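Local coordinates for protein fatty acid CoA ligase (Marinactinospora thermotolerans, PDB 6SQ8) that belongs to the AMP-binding (ANL) superfamily of enzymes and is modelled here with adenosine monophosphate bound, at residues V10-I14 with L31-V35; L37-L42 with R133-A137; A184-M188 with P325-V329. All coordinates share one frame; numbering follows the deposited sequence.

Contact 1 (V10-I14 with L31-V35); sequences VMDGI and LRHQV
M11 and R32 mark the nearest approach of the two backbones, their CA atoms 7.1 Å apart: M11 lies near the end of helix 5-13, and R32 near the start of helix 28-44. I14 is the first residue to leave helical geometry after helix 5-13, and its carbonyl is gripped from the second helix. R32 NH2 donates to I14 O over 2.9 Å, in the carbonyl plane and on a lone pair, with an N-H...O angle of 152°; the oxygen lies 18° out of the guanidinium plane. One water bridges the same two groups, accepting from R32 NE at 2.7 Å and donating to I14 O at 3.1 Å. The guanidinium thus lies at the C-terminal end of helix 5-13. Both helices belong to the AMP-binding domain, and a short antiparallel strand pair, 17-20 with 25-27, lies in the link between them. R32 is extended from CG to NE, which carries the charged group past I14, whose CB lies over one face, 3.6 Å from NH2. Alongside, M11 runs in the opposite direction to R32. Its chain, bent at chi2 and chi3, sets CE against R32 CG at 3.8 Å, while SD meets V35 CG1 at 3.8 Å. I14 CD1 reaches L31 CD2 at 4.2 Å, and L68 of helix 61-72 also touches M11.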
ATOM      1  N   VAL A  10      13.227 -16.363   1.856  1.00 30.55           N
ATOM      2  CA  VAL A  10      12.667 -16.072   0.556  1.00 30.96           C
ATOM      3  C   VAL A  10      13.395 -16.932  -0.482  1.00 32.16           C
ATOM      4  O   VAL A  10      12.759 -17.682  -1.214  1.00 31.94           O
ATOM      5  CB  VAL A  10      12.757 -14.572   0.234  1.00 29.60           C
ATOM      6  CG1 VAL A  10      12.193 -14.290  -1.141  1.00 28.74           C
ATOM      7  CG2 VAL A  10      12.079 -13.698   1.299  1.00 30.09           C
ATOM      8  N   MET A  11      14.730 -16.844  -0.496  1.00 34.10           N
ATOM      9  CA  MET A  11      15.579 -17.647  -1.371  1.00 33.53           C
ATOM     10  C   MET A  11      15.192 -19.130  -1.286  1.00 31.42           C
ATOM     11  O   MET A  11      15.048 -19.817  -2.304  1.00 27.18           O
ATOM     12  CB  MET A  11      17.049 -17.486  -0.978  1.00 35.11           C
ATOM     13  CG  MET A  11      17.640 -16.145  -1.353  1.00 37.89           C
ATOM     14  SD  MET A  11      17.666 -15.849  -3.143  1.00 45.80           S
ATOM     15  CE  MET A  11      18.493 -17.308  -3.793  1.00 42.93           C
ATOM     16  N   ASP A  12      15.022 -19.612  -0.054  1.00 31.24           N
ATOM     17  CA  ASP A  12      14.797 -21.018   0.236  1.00 35.72           C
ATOM     18  C   ASP A  12      13.497 -21.478  -0.431  1.00 35.93           C
ATOM     19  O   ASP A  12      13.388 -22.624  -0.845  1.00 39.48           O
ATOM     20  CB  ASP A  12      14.753 -21.271   1.750  1.00 43.47           C
ATOM     21  CG  ASP A  12      15.576 -22.468   2.232  1.00 52.13           C
ATOM     22  OD1 ASP A  12      16.733 -22.625   1.754  1.00 55.10           O
ATOM     23  OD2 ASP A  12      15.056 -23.249   3.086  1.00 53.26           O
ATOM     24  N   GLY A  13      12.512 -20.579  -0.514  1.00 35.73           N
ATOM     25  CA  GLY A  13      11.156 -20.903  -0.972  1.00 32.66           C
ATOM     26  C   GLY A  13      11.055 -21.039  -2.488  1.00 29.55           C
ATOM     27  O   GLY A  13      10.203 -21.760  -2.974  1.00 29.24           O
ATOM     28  N   ILE A  14      11.931 -20.348  -3.223  1.00 28.53           N
ATOM     29  CA  ILE A  14      11.804 -20.146  -4.681  1.00 28.34           C
ATOM     30  C   ILE A  14      11.623 -21.490  -5.391  1.00 29.82           C
ATOM     31  O   ILE A  14      12.451 -22.387  -5.243  1.00 34.63           O
ATOM     32  CB  ILE A  14      13.027 -19.385  -5.224  1.00 26.61           C
ATOM     33  CG1 ILE A  14      13.144 -18.002  -4.578  1.00 28.40           C
ATOM     34  CG2 ILE A  14      12.983 -19.289  -6.739  1.00 27.12           C
ATOM     35  CD1 ILE A  14      14.412 -17.249  -4.938  1.00 29.60           C
ATOM     36  N   LEU A  31      16.592 -17.023 -11.469  1.00 31.83           N
ATOM     37  CA  LEU A  31      16.426 -15.906 -10.535  1.00 33.65           C
ATOM     38  C   LEU A  31      17.452 -16.025  -9.402  1.00 33.44           C
ATOM     39  O   LEU A  31      18.089 -15.026  -9.016  1.00 31.57           O
ATOM     40  CB  LEU A  31      14.994 -15.890  -9.994  1.00 32.48           C
ATOM     41  CG  LEU A  31      14.728 -14.889  -8.866  1.00 31.16           C
ATOM     42  CD1 LEU A  31      14.966 -13.456  -9.313  1.00 30.25           C
ATOM     43  CD2 LEU A  31      13.323 -15.063  -8.314  1.00 33.30           C
ATOM     44  N   ARG A  32      17.598 -17.247  -8.870  1.00 35.40           N
ATOM     45  CA  ARG A  32      18.577 -17.536  -7.816  1.00 37.30           C
ATOM     46  C   ARG A  32      19.960 -17.069  -8.285  1.00 37.84           C
ATOM     47  O   ARG A  32      20.650 -16.327  -7.561  1.00 36.53           O
ATOM     48  CB  ARG A  32      18.596 -19.031  -7.479  1.00 36.08           C
ATOM     49  CG  ARG A  32      17.431 -19.528  -6.640  1.00 36.58           C
ATOM     50  CD  ARG A  32      17.337 -21.047  -6.737  1.00 39.19           C
ATOM     51  NE  ARG A  32      16.236 -21.645  -5.988  1.00 42.05           N
ATOM     52  CZ  ARG A  32      16.153 -21.649  -4.655  1.00 45.68           C
ATOM     53  NH1 ARG A  32      17.146 -21.153  -3.931  1.00 47.73           N
ATOM     54  NH2 ARG A  32      15.066 -22.114  -4.052  1.00 40.26           N
ATOM     55  N   HIS A  33      20.310 -17.463  -9.520  1.00 38.52           N
ATOM     56  CA  HIS A  33      21.556 -17.082 -10.161  1.00 38.63           C
ATOM     57  C   HIS A  33      21.727 -15.546 -10.150  1.00 36.90           C
ATOM     58  O   HIS A  33      22.806 -15.037  -9.823  1.00 37.07           O
ATOM     59  CB  HIS A  33      21.637 -17.689 -11.575  1.00 43.19           C
ATOM     60  CG  HIS A  33      22.875 -17.287 -12.318  1.00 52.35           C
ATOM     61  ND1 HIS A  33      22.974 -16.084 -13.021  1.00 54.51           N
ATOM     62  CD2 HIS A  33      24.080 -17.896 -12.448  1.00 54.38           C
ATOM     63  CE1 HIS A  33      24.178 -15.987 -13.553  1.00 54.94           C
ATOM     64  NE2 HIS A  33      24.875 -17.083 -13.212  1.00 52.39           N
ATOM     65  N   GLN A  34      20.663 -14.810 -10.493  1.00 35.67           N
ATOM     66  CA  GLN A  34      20.728 -13.345 -10.585  1.00 34.89           C
ATOM     67  C   GLN A  34      20.947 -12.709  -9.209  1.00 36.33           C
ATOM     68  O   GLN A  34      21.595 -11.675  -9.104  1.00 32.74           O
ATOM     69  CB  GLN A  34      19.476 -12.788 -11.256  1.00 35.52           C
ATOM     70  CG  GLN A  34      19.770 -12.351 -12.680  1.00 36.50           C
ATOM     71  CD  GLN A  34      20.265 -10.931 -12.770  1.00 35.29           C
ATOM     72  OE1 GLN A  34      20.054 -10.111 -11.880  1.00 32.37           O
ATOM     73  NE2 GLN A  34      20.921 -10.620 -13.873  1.00 37.98           N
ATOM     74  N   VAL A  35      20.391 -13.322  -8.164  1.00 41.06           N
ATOM     75  CA  VAL A  35      20.559 -12.800  -6.827  1.00 43.68           C
ATOM     76  C   VAL A  35      22.038 -12.920  -6.447  1.00 41.97           C
ATOM     77  O   VAL A  35      22.627 -11.969  -5.912  1.00 40.75           O
ATOM     78  CB  VAL A  35      19.649 -13.510  -5.808  1.00 44.39           C
ATOM     79  CG1 VAL A  35      19.924 -13.019  -4.391  1.00 44.58           C
ATOM     80  CG2 VAL A  35      18.179 -13.328  -6.151  1.00 42.48           C
TER
HETATM   81  O   HOH W   1      14.503 -23.136  -7.450  1.00 19.98           O

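Contact 2 (L37-L42 with R133-A137); sequences LLAHAL and RDILA
I135 lays its CG2 methyl between two side chains of helix 28-44, meeting A41 CB at 3.4 Å and L38 CD2 at 3.3 Å. A41 has only its methyl to offer, and here the backbones come nearest, with the CA atoms of A41 and I135 6.0 Å apart. CG2 stands opposite the backbone N across the CA-CB bond of I135, while CG1 turns the other branch along the helix to bring CD1 within 4.3 Å of L42 CD2. L38 crosses I135 at about a right angle, and its CD2 also touches L136 CD2 at 4.1 Å. That leucine methyl is shared: L37 CD2 approaches it at 4.1 Å, the two side chains again roughly perpendicular. The contact across the segments is therefore one of aliphatic branches, with L37, L38, A41 and L42 offering successive turns of the helix to the pair I135 and L136. The loop is shaped by an Asx turn, in which L136 N donates to D134 OD1 at 2.7 Å from above the carboxylate plane, and by an inverse gamma turn centred on L136. Strand 133-134 is an outermost strand of a five-stranded parallel sheet and pairs with strand 122-125, whose L124 packs on both I135 and L42. V102 of strand 98-103 joins them, while helix 61-72 flanks the leucines, A65 and A69 against L38 and R62 against L136.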
ATOM      1  N   LEU A  37      24.641 -13.184  -8.421  1.00 41.02           N
ATOM      2  CA  LEU A  37      25.363 -12.265  -9.277  1.00 42.57           C
ATOM      3  C   LEU A  37      25.331 -10.842  -8.703  1.00 41.29           C
ATOM      4  O   LEU A  37      26.370 -10.227  -8.480  1.00 39.44           O
ATOM      5  CB  LEU A  37      24.720 -12.319 -10.665  1.00 47.52           C
ATOM      6  CG  LEU A  37      25.561 -11.729 -11.802  1.00 48.43           C
ATOM      7  CD1 LEU A  37      25.337 -12.522 -13.086  1.00 51.35           C
ATOM      8  CD2 LEU A  37      25.268 -10.248 -12.014  1.00 46.34           C
ATOM      9  N   LEU A  38      24.122 -10.329  -8.467  1.00 44.02           N
ATOM     10  CA  LEU A  38      23.931  -8.969  -8.010  1.00 45.40           C
ATOM     11  C   LEU A  38      24.518  -8.802  -6.607  1.00 46.03           C
ATOM     12  O   LEU A  38      25.069  -7.748  -6.290  1.00 51.59           O
ATOM     13  CB  LEU A  38      22.432  -8.664  -7.994  1.00 45.87           C
ATOM     14  CG  LEU A  38      21.756  -8.561  -9.350  1.00 45.49           C
ATOM     15  CD1 LEU A  38      20.270  -8.414  -9.188  1.00 45.93           C
ATOM     16  CD2 LEU A  38      22.273  -7.369 -10.101  1.00 47.71           C
ATOM     17  N   ALA A  39      24.362  -9.837  -5.772  1.00 43.55           N
ATOM     18  CA  ALA A  39      24.883  -9.823  -4.419  1.00 45.20           C
ATOM     19  C   ALA A  39      26.405  -9.628  -4.458  1.00 43.51           C
ATOM     20  O   ALA A  39      26.933  -8.718  -3.837  1.00 38.51           O
ATOM     21  CB  ALA A  39      24.505 -11.096  -3.711  1.00 44.32           C
ATOM     22  N   HIS A  40      27.079 -10.485  -5.225  1.00 46.51           N
ATOM     23  CA  HIS A  40      28.535 -10.418  -5.396  1.00 49.16           C
ATOM     24  C   HIS A  40      28.961  -9.032  -5.925  1.00 44.57           C
ATOM     25  O   HIS A  40      29.845  -8.391  -5.368  1.00 44.04           O
ATOM     26  CB  HIS A  40      29.003 -11.567  -6.296  1.00 54.05           C
ATOM     27  CG  HIS A  40      30.486 -11.614  -6.452  1.00 58.99           C
ATOM     28  ND1 HIS A  40      31.168 -10.928  -7.452  1.00 60.47           N
ATOM     29  CD2 HIS A  40      31.416 -12.293  -5.748  1.00 58.60           C
ATOM     30  CE1 HIS A  40      32.457 -11.180  -7.347  1.00 58.38           C
ATOM     31  NE2 HIS A  40      32.634 -11.997  -6.301  1.00 59.50           N
ATOM     32  N   ALA A  41      28.301  -8.551  -6.980  1.00 39.61           N
ATOM     33  CA  ALA A  41      28.643  -7.283  -7.600  1.00 39.98           C
ATOM     34  C   ALA A  41      28.549  -6.115  -6.603  1.00 43.34           C
ATOM     35  O   ALA A  41      29.389  -5.209  -6.616  1.00 44.02           O
ATOM     36  CB  ALA A  41      27.747  -7.050  -8.789  1.00 40.25           C
ATOM     37  N   LEU A  42      27.505  -6.120  -5.761  1.00 48.63           N
ATOM     38  CA  LEU A  42      27.253  -5.036  -4.776  1.00 49.69           C
ATOM     39  C   LEU A  42      28.296  -5.111  -3.652  1.00 49.36           C
ATOM     40  O   LEU A  42      28.764  -4.076  -3.170  1.00 44.59           O
ATOM     41  CB  LEU A  42      25.840  -5.184  -4.194  1.00 49.09           C
ATOM     42  CG  LEU A  42      24.676  -4.836  -5.112  1.00 48.41           C
ATOM     43  CD1 LEU A  42      23.393  -5.457  -4.592  1.00 53.55           C
ATOM     44  CD2 LEU A  42      24.508  -3.338  -5.224  1.00 48.69           C
ATOM     45  N   ARG A 133      27.913   2.265 -13.547  1.00 47.51           N
ATOM     46  CA  ARG A 133      28.690   1.025 -13.810  1.00 51.55           C
ATOM     47  C   ARG A 133      27.739  -0.176 -13.891  1.00 52.65           C
ATOM     48  O   ARG A 133      26.961  -0.413 -12.986  1.00 54.99           O
ATOM     49  CB  ARG A 133      29.757   0.838 -12.718  1.00 51.43           C
ATOM     50  CG  ARG A 133      30.581  -0.451 -12.751  1.00 51.83           C
ATOM     51  CD  ARG A 133      31.362  -0.730 -11.465  1.00 46.14           C
ATOM     52  N   ASP A 134      27.851  -0.955 -14.968  1.00 58.22           N
ATOM     53  CA  ASP A 134      26.895  -2.035 -15.290  1.00 57.62           C
ATOM     54  C   ASP A 134      27.219  -3.285 -14.453  1.00 53.47           C
ATOM     55  O   ASP A 134      28.128  -4.021 -14.778  1.00 52.89           O
ATOM     56  CB  ASP A 134      26.902  -2.337 -16.795  1.00 59.24           C
ATOM     57  CG  ASP A 134      26.119  -3.575 -17.216  1.00 61.88           C
ATOM     58  OD1 ASP A 134      25.424  -4.165 -16.353  1.00 69.90           O
ATOM     59  OD2 ASP A 134      26.211  -3.949 -18.411  1.00 60.76           O
ATOM     60  N   ILE A 135      26.411  -3.545 -13.423  1.00 53.08           N
ATOM     61  CA  ILE A 135      26.531  -4.719 -12.558  1.00 55.61           C
ATOM     62  C   ILE A 135      26.459  -6.042 -13.342  1.00 57.91           C
ATOM     63  O   ILE A 135      27.039  -7.027 -12.908  1.00 62.49           O
ATOM     64  CB  ILE A 135      25.443  -4.680 -11.469  1.00 63.12           C
ATOM     65  CG1 ILE A 135      25.730  -3.628 -10.403  1.00 64.90           C
ATOM     66  CG2 ILE A 135      25.241  -6.034 -10.822  1.00 67.73           C
ATOM     67  CD1 ILE A 135      24.548  -3.414  -9.476  1.00 65.61           C
ATOM     68  N   LEU A 136      25.701  -6.102 -14.434  1.00 57.56           N
ATOM     69  CA  LEU A 136      25.443  -7.393 -15.144  1.00 57.52           C
ATOM     70  C   LEU A 136      26.600  -7.840 -16.065  1.00 61.04           C
ATOM     71  O   LEU A 136      26.391  -7.998 -17.276  1.00 62.72           O
ATOM     72  CB  LEU A 136      24.143  -7.239 -15.942  1.00 57.80           C
ATOM     73  CG  LEU A 136      22.915  -6.872 -15.108  1.00 58.64           C
ATOM     74  CD1 LEU A 136      21.722  -6.525 -15.993  1.00 56.25           C
ATOM     75  CD2 LEU A 136      22.544  -7.979 -14.128  1.00 59.44           C
ATOM     76  N   ALA A 137      27.795  -8.147 -15.523  1.00 68.70           N
ATOM     77  CA  ALA A 137      28.977  -8.586 -16.340  1.00 60.71           C
ATOM     78  C   ALA A 137      30.091  -9.204 -15.471  1.00 58.83           C
ATOM     79  O   ALA A 137      29.856  -9.886 -14.461  1.00 50.61           O
ATOM     80  CB  ALA A 137      29.499  -7.411 -17.121  1.00 57.22           C
TER

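Contact 3 (A184-M188 with P325-V329); sequences AAVSM and PLPHV
L326 and M188 cross at about a right angle where helix 175-189 packs against a type II beta turn, L326 to V329, which links strand 321-325 to strand 330-334 in the AMP-binding domain. The leucine fork faces the middle of the methionine: L326 CD2 lies 3.4 Å from M188 CG, and L326 CD1 lies 3.8 Å from M188 SD, so that the two methyls take neighbouring atoms of one side chain. M188 holds CG anti to its own carbonyl carbon (chi1 -65°), runs on extended to SD, and bends at chi3, which turns the terminal methyl away from a straight path. L326 CD1 also reaches A184 CB at 4.1 Å. This part is buried: F304 and A307 of strand 303-308 touch both M188 and L326, while M294 and N296 of strand 293-299 adjoin the methionine. The M188 side chain comes within about 6 Å of the bound 1-ethanoyl-9H-pyrido[3,4-b]indole-3-carboxylic acid, a ligand whose pocket includes F304 and N296, so M188 is consistent with a second-shell residue, touching both of those pocket residues. The beta turn is closed by V329 N donating to L326 O, and L326 is held to strand 303-308 by a backbone bond with I305. Towards the exposed side, S187 OG lies against CD and CG of P327, 3.3 Å from CD, while donating weakly to A184 O at 3.2 Å.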
ATOM      1  N   ALA A 184       1.559 -13.644   7.794  1.00 24.95           N
ATOM      2  CA  ALA A 184       0.332 -12.887   7.611  1.00 24.16           C
ATOM      3  C   ALA A 184      -0.231 -13.119   6.206  1.00 22.55           C
ATOM      4  O   ALA A 184      -1.407 -13.494   6.059  1.00 19.53           O
ATOM      5  CB  ALA A 184       0.601 -11.432   7.864  1.00 24.59           C
ATOM      6  N   ALA A 185       0.620 -12.951   5.187  1.00 21.64           N
ATOM      7  CA  ALA A 185       0.202 -13.155   3.793  1.00 22.15           C
ATOM      8  C   ALA A 185      -0.414 -14.547   3.627  1.00 22.84           C
ATOM      9  O   ALA A 185      -1.434 -14.685   2.989  1.00 23.89           O
ATOM     10  CB  ALA A 185       1.368 -12.956   2.846  1.00 22.00           C
ATOM     11  N   VAL A 186       0.222 -15.571   4.197  1.00 24.38           N
ATOM     12  CA  VAL A 186      -0.271 -16.962   4.090  1.00 26.41           C
ATOM     13  C   VAL A 186      -1.639 -17.055   4.763  1.00 25.92           C
ATOM     14  O   VAL A 186      -2.534 -17.722   4.296  1.00 26.73           O
ATOM     15  CB  VAL A 186       0.713 -17.988   4.702  1.00 25.88           C
ATOM     16  CG1 VAL A 186       0.103 -19.381   4.810  1.00 23.80           C
ATOM     17  CG2 VAL A 186       2.014 -18.043   3.923  1.00 25.27           C
ATOM     18  N   SER A 187      -1.765 -16.391   5.898  1.00 27.83           N
ATOM     19  CA  SER A 187      -2.971 -16.489   6.685  1.00 29.80           C
ATOM     20  C   SER A 187      -4.133 -15.822   5.933  1.00 29.08           C
ATOM     21  O   SER A 187      -5.230 -16.324   5.975  1.00 33.18           O
ATOM     22  CB  SER A 187      -2.727 -15.997   8.086  1.00 31.63           C
ATOM     23  OG  SER A 187      -3.317 -14.748   8.369  1.00 41.49           O
ATOM     24  N   MET A 188      -3.863 -14.758   5.175  1.00 27.08           N
ATOM     25  CA  MET A 188      -4.870 -14.042   4.369  1.00 24.79           C
ATOM     26  C   MET A 188      -5.158 -14.778   3.054  1.00 23.68           C
ATOM     27  O   MET A 188      -6.302 -14.852   2.667  1.00 24.62           O
ATOM     28  CB  MET A 188      -4.379 -12.641   3.991  1.00 23.68           C
ATOM     29  CG  MET A 188      -4.199 -11.729   5.130  1.00 23.48           C
ATOM     30  SD  MET A 188      -3.867 -10.028   4.594  1.00 24.36           S
ATOM     31  CE  MET A 188      -2.156 -10.103   4.118  1.00 23.86           C
ATOM     32  N   PRO A 325      -8.811  -8.115  12.619  1.00 31.15           N
ATOM     33  CA  PRO A 325      -7.353  -8.039  12.661  1.00 31.81           C
ATOM     34  C   PRO A 325      -6.739  -9.399  12.303  1.00 30.75           C
ATOM     35  O   PRO A 325      -7.328 -10.438  12.581  1.00 30.68           O
ATOM     36  CB  PRO A 325      -7.033  -7.689  14.118  1.00 31.55           C
ATOM     37  CG  PRO A 325      -8.294  -7.015  14.609  1.00 31.85           C
ATOM     38  CD  PRO A 325      -9.425  -7.750  13.904  1.00 30.44           C
ATOM     39  N   LEU A 326      -5.562  -9.363  11.686  1.00 28.71           N
ATOM     40  CA  LEU A 326      -4.849 -10.561  11.329  1.00 27.72           C
ATOM     41  C   LEU A 326      -4.340 -11.268  12.588  1.00 28.67           C
ATOM     42  O   LEU A 326      -4.319 -10.684  13.672  1.00 29.42           O
ATOM     43  CB  LEU A 326      -3.703 -10.173  10.391  1.00 26.41           C
ATOM     44  CG  LEU A 326      -4.130  -9.641   9.028  1.00 27.04           C
ATOM     45  CD1 LEU A 326      -2.918  -9.319   8.184  1.00 27.24           C
ATOM     46  CD2 LEU A 326      -5.005 -10.649   8.300  1.00 26.47           C
ATOM     47  N   PRO A 327      -3.953 -12.559  12.484  1.00 28.40           N
ATOM     48  CA  PRO A 327      -3.318 -13.267  13.591  1.00 29.06           C
ATOM     49  C   PRO A 327      -2.064 -12.521  14.072  1.00 28.79           C
ATOM     50  O   PRO A 327      -1.239 -12.105  13.241  1.00 29.91           O
ATOM     51  CB  PRO A 327      -2.949 -14.635  12.998  1.00 28.07           C
ATOM     52  CG  PRO A 327      -3.865 -14.812  11.811  1.00 27.12           C
ATOM     53  CD  PRO A 327      -4.105 -13.410  11.293  1.00 28.43           C
ATOM     54  N   HIS A 328      -1.979 -12.339  15.393  1.00 27.36           N
ATOM     55  CA  HIS A 328      -0.854 -11.747  16.121  1.00 27.47           C
ATOM     56  C   HIS A 328      -0.962 -10.222  16.096  1.00 26.94           C
ATOM     57  O   HIS A 328      -0.047  -9.542  16.594  1.00 30.72           O
ATOM     58  CB  HIS A 328       0.525 -12.243  15.624  1.00 28.17           C
ATOM     59  CG  HIS A 328       0.600 -13.727  15.451  1.00 29.42           C
ATOM     60  ND1 HIS A 328       0.603 -14.595  16.524  1.00 30.99           N
ATOM     61  CD2 HIS A 328       0.674 -14.507  14.348  1.00 28.56           C
ATOM     62  CE1 HIS A 328       0.689 -15.843  16.084  1.00 28.83           C
ATOM     63  NE2 HIS A 328       0.708 -15.816  14.757  1.00 27.18           N
ATOM     64  N   VAL A 329      -2.057  -9.692  15.535  1.00 27.21           N
ATOM     65  CA  VAL A 329      -2.278  -8.256  15.487  1.00 27.39           C
ATOM     66  C   VAL A 329      -3.271  -7.872  16.585  1.00 26.52           C
ATOM     67  O   VAL A 329      -4.446  -8.199  16.518  1.00 24.49           O
ATOM     68  CB  VAL A 329      -2.759  -7.776  14.105  1.00 26.77           C
ATOM     69  CG1 VAL A 329      -2.863  -6.257  14.048  1.00 27.70           C
ATOM     70  CG2 VAL A 329      -1.843  -8.267  13.004  1.00 26.87           C
TER

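How the contacts relate
Contacts 1 and 2 both use helix 28-44, in succession along it, and lie 16 Å apart centre to centre; they touch where the Q34 side chain meets L136. Both are partly buried and far from the centre of the chain, but their chemistry differs: contact 1 joins a helix end to an arginine through a carbonyl and a water, alongside apolar packing, whereas contact 2 packs aliphatic branches of the helix on the loop that follows the edge strand of a parallel sheet. Contact 3 is buried and nearer the chain centre, about 23 Å at nearest atoms from contact 2. It shares none of their elements, and its methionine lies beside a ligand pocket.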